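Local coordinates for discoidin-2 (Dictyostelium discoideum, PDB 2VMD), which binds galactose and N-acetylgalactosamine as a homotrimeric, calcium-containing lectin and may take part in spore coat formation, at residues A[206-211]-A[244-249]. Sequence-based numbering, arbitrary orientation.
Sequences KKVDAH and YDLTFD. With MBG (methyl beta-D-galactopyranoside), chain D.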
loop_
_atom_site.group_PDB
_atom_site.type_symbol
_atom_site.label_atom_id
_atom_site.label_comp_id
_atom_site.label_asym_id
_atom_site.label_seq_id
_atom_site.Cartn_x
_atom_site.Cartn_y
_atom_site.Cartn_z
ATOM N N LYS A 206 21.673 21.694 -7.315
ATOM C CA LYS A 206 21.460 22.633 -6.203
ATOM C C LYS A 206 22.695 23.455 -5.833
ATOM O O LYS A 206 22.666 24.195 -4.842
ATOM C CB LYS A 206 20.910 21.916 -4.959
ATOM C CG LYS A 206 21.845 20.836 -4.360
ATOM C CD LYS A 206 21.250 20.330 -3.035
ATOM C CE LYS A 206 22.234 19.529 -2.220
ATOM N NZ LYS A 206 21.554 18.742 -1.105
ATOM N N LYS A 207 23.768 23.319 -6.613
ATOM C CA LYS A 207 24.957 24.184 -6.498
ATOM C C LYS A 207 25.732 24.265 -7.790
ATOM O O LYS A 207 26.093 23.218 -8.367
ATOM C CB LYS A 207 25.917 23.676 -5.427
ATOM C CG LYS A 207 27.215 24.458 -5.366
ATOM C CD LYS A 207 28.283 23.707 -4.559
ATOM C CE LYS A 207 29.386 24.621 -4.219
ATOM N NZ LYS A 207 30.368 23.942 -3.289
ATOM N N VAL A 208 26.021 25.499 -8.213
ATOM C CA VAL A 208 26.924 25.783 -9.317
ATOM C C VAL A 208 28.047 26.704 -8.829
ATOM O O VAL A 208 27.781 27.781 -8.256
ATOM C CB VAL A 208 26.175 26.431 -10.519
ATOM C CG1 VAL A 208 27.171 27.003 -11.568
ATOM C CG2 VAL A 208 25.260 25.417 -11.152
ATOM N N ASP A 209 29.278 26.235 -9.027
ATOM C CA ASP A 209 30.502 27.023 -8.816
ATOM C C ASP A 209 31.359 26.807 -10.062
ATOM O O ASP A 209 32.153 25.843 -10.144
ATOM C CB ASP A 209 31.217 26.535 -7.567
ATOM C CG ASP A 209 32.340 27.441 -7.128
ATOM O OD1 ASP A 209 32.681 28.406 -7.858
ATOM O OD2 ASP A 209 32.916 27.153 -6.032
ATOM N N ALA A 210 31.177 27.684 -11.038
ATOM C CA ALA A 210 31.756 27.463 -12.366
ATOM C C ALA A 210 32.116 28.784 -13.048
ATOM O O ALA A 210 31.464 29.819 -12.834
ATOM C CB ALA A 210 30.792 26.657 -13.234
ATOM N N HIS A 211 33.109 28.722 -13.916
ATOM C CA HIS A 211 33.521 29.883 -14.697
ATOM C C HIS A 211 32.983 29.786 -16.124
ATOM O O HIS A 211 33.034 28.719 -16.751
ATOM C CB HIS A 211 35.049 29.974 -14.724
ATOM C CG HIS A 211 35.570 31.361 -14.954
ATOM N ND1 HIS A 211 35.735 32.273 -13.929
ATOM C CD2 HIS A 211 35.945 32.002 -16.087
ATOM C CE1 HIS A 211 36.202 33.409 -14.422
ATOM N NE2 HIS A 211 36.331 33.274 -15.728
ATOM N N TYR A 244 34.364 24.495 -10.885
ATOM C CA TYR A 244 34.980 24.382 -9.556
ATOM C C TYR A 244 34.252 23.350 -8.687
ATOM O O TYR A 244 34.908 22.482 -8.069
ATOM C CB TYR A 244 35.024 25.744 -8.875
ATOM C CG TYR A 244 35.905 25.875 -7.642
ATOM C CD1 TYR A 244 37.171 26.462 -7.731
ATOM C CD2 TYR A 244 35.454 25.447 -6.386
ATOM C CE1 TYR A 244 37.980 26.590 -6.598
ATOM C CE2 TYR A 244 36.240 25.588 -5.254
ATOM C CZ TYR A 244 37.501 26.154 -5.365
ATOM O OH TYR A 244 38.279 26.291 -4.218
ATOM N N ASP A 245 32.920 23.393 -8.697
ATOM C CA ASP A 245 32.108 22.343 -8.059
ATOM C C ASP A 245 30.703 22.381 -8.615
ATOM O O ASP A 245 30.238 23.444 -9.041
ATOM C CB ASP A 245 32.055 22.574 -6.542
ATOM C CG ASP A 245 31.747 21.288 -5.723
ATOM O OD1 ASP A 245 31.797 20.151 -6.258
ATOM O OD2 ASP A 245 31.488 21.432 -4.506
ATOM N N LEU A 246 30.005 21.237 -8.541
ATOM C CA LEU A 246 28.587 21.147 -8.888
ATOM C C LEU A 246 27.998 20.169 -7.875
ATOM O O LEU A 246 28.696 19.236 -7.454
ATOM C CB LEU A 246 28.402 20.558 -10.303
ATOM C CG LEU A 246 28.622 21.384 -11.575
ATOM C CD1 LEU A 246 28.635 20.480 -12.864
ATOM C CD2 LEU A 246 27.628 22.520 -11.680
ATOM N N THR A 247 26.772 20.409 -7.418
ATOM C CA THR A 247 26.071 19.448 -6.520
ATOM C C THR A 247 24.679 19.125 -7.099
ATOM O O THR A 247 23.967 20.045 -7.500
ATOM C CB THR A 247 25.898 20.017 -5.087
ATOM O OG1 THR A 247 27.178 20.406 -4.564
ATOM C CG2 THR A 247 25.218 18.990 -4.107
ATOM N N PHE A 248 24.317 17.833 -7.100
ATOM C CA PHE A 248 22.986 17.343 -7.473
ATOM C C PHE A 248 22.339 16.619 -6.285
ATOM O O PHE A 248 23.019 15.869 -5.563
ATOM C CB PHE A 248 23.085 16.372 -8.642
ATOM C CG PHE A 248 23.441 17.019 -9.938
ATOM C CD1 PHE A 248 22.444 17.492 -10.793
ATOM C CD2 PHE A 248 24.777 17.181 -10.318
ATOM C CE1 PHE A 248 22.778 18.117 -12.003
ATOM C CE2 PHE A 248 25.107 17.797 -11.541
ATOM C CZ PHE A 248 24.106 18.260 -12.369
ATOM N N ASP A 249 21.044 16.854 -6.078
ATOM C CA ASP A 249 20.207 15.935 -5.291
ATOM C C ASP A 249 19.722 14.896 -6.267
ATOM O O ASP A 249 19.446 15.212 -7.438
ATOM C CB ASP A 249 19.005 16.660 -4.674
ATOM C CG ASP A 249 19.275 17.149 -3.257
ATOM O OD1 ASP A 249 20.302 16.725 -2.657
ATOM O OD2 ASP A 249 18.471 17.964 -2.750
HETATM C C1 MBG D . 37.094 31.160 -4.738
HETATM C C2 MBG D . 35.776 30.583 -4.179
HETATM C C3 MBG D . 35.499 29.244 -4.848
HETATM C C4 MBG D . 35.492 29.398 -6.375
HETATM C C5 MBG D . 36.792 30.090 -6.814
HETATM C C6 MBG D . 36.812 30.318 -8.320
HETATM C C7 MBG D . 36.405 33.103 -3.494
HETATM O O1 MBG D . 37.519 32.385 -4.101
HETATM O O2 MBG D . 35.790 30.368 -2.763
HETATM O O3 MBG D . 34.272 28.698 -4.338
HETATM O O4 MBG D . 34.352 30.176 -6.781
HETATM O O5 MBG D . 36.937 31.362 -6.174
HETATM O O6 MBG D . 38.141 30.684 -8.723
HETATM O O HOH W 1 18.263 18.555 -0.154
#
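D209 and Y244 meet side by side at one end of an antiparallel strand pair, and together they receive the methyl galactoside. With CG anti to the backbone N (chi1 -169°), the D209 carboxylate lies beside the Y244 ring, the two planes 30° apart and D209 OD2 3.1 Å from Y244 CD2. Each carboxylate oxygen takes one sugar hydroxyl: O4 of the galactoside donates to D209 OD1 at 2.7 Å, and O3 to D209 OD2. D209 OD1 also accepts Q216 NE2 of the second subunit, which helps fix the carboxylate. Sugar C4 sits over the centre of the Y244 ring, a CH-pi type of stacking. Beneath the site, D209 O accepts both Y244 N (2.7 Å) and D245 N, the latter on a lone pair; two residues thus face one, a classic beta bulge. K206 and K207 opposite T247 form a second, where K206 N reaches T247 O at 170° but K207 N makes only a weak bond.

Packing is tightest along buried D209, D245 and T247, where K207 CD lies 3.5 Å from T247 OG1, itself bonded to S170 OG. V208 CG2 and L246 CD2 (3.8 Å) make the single apolar contact on the other face; W219 of strand 216-224 touches both, and W219 of the second subunit also packs on V208. The looser side is the amine end of partly exposed K207, which bridges D245 OD2 from its anti side (3.0 Å), D245 OD1 being taken by G172 N. K206 NZ pairs with D249 OD1 and E168, while a water bonded to D249 OD2 touches K206 NZ weakly. Strand 206-211 continues the sheet into a second subunit, whose R218 and W238 also bind this sugar: an intersubunit galactose site of the H-type lectin domain.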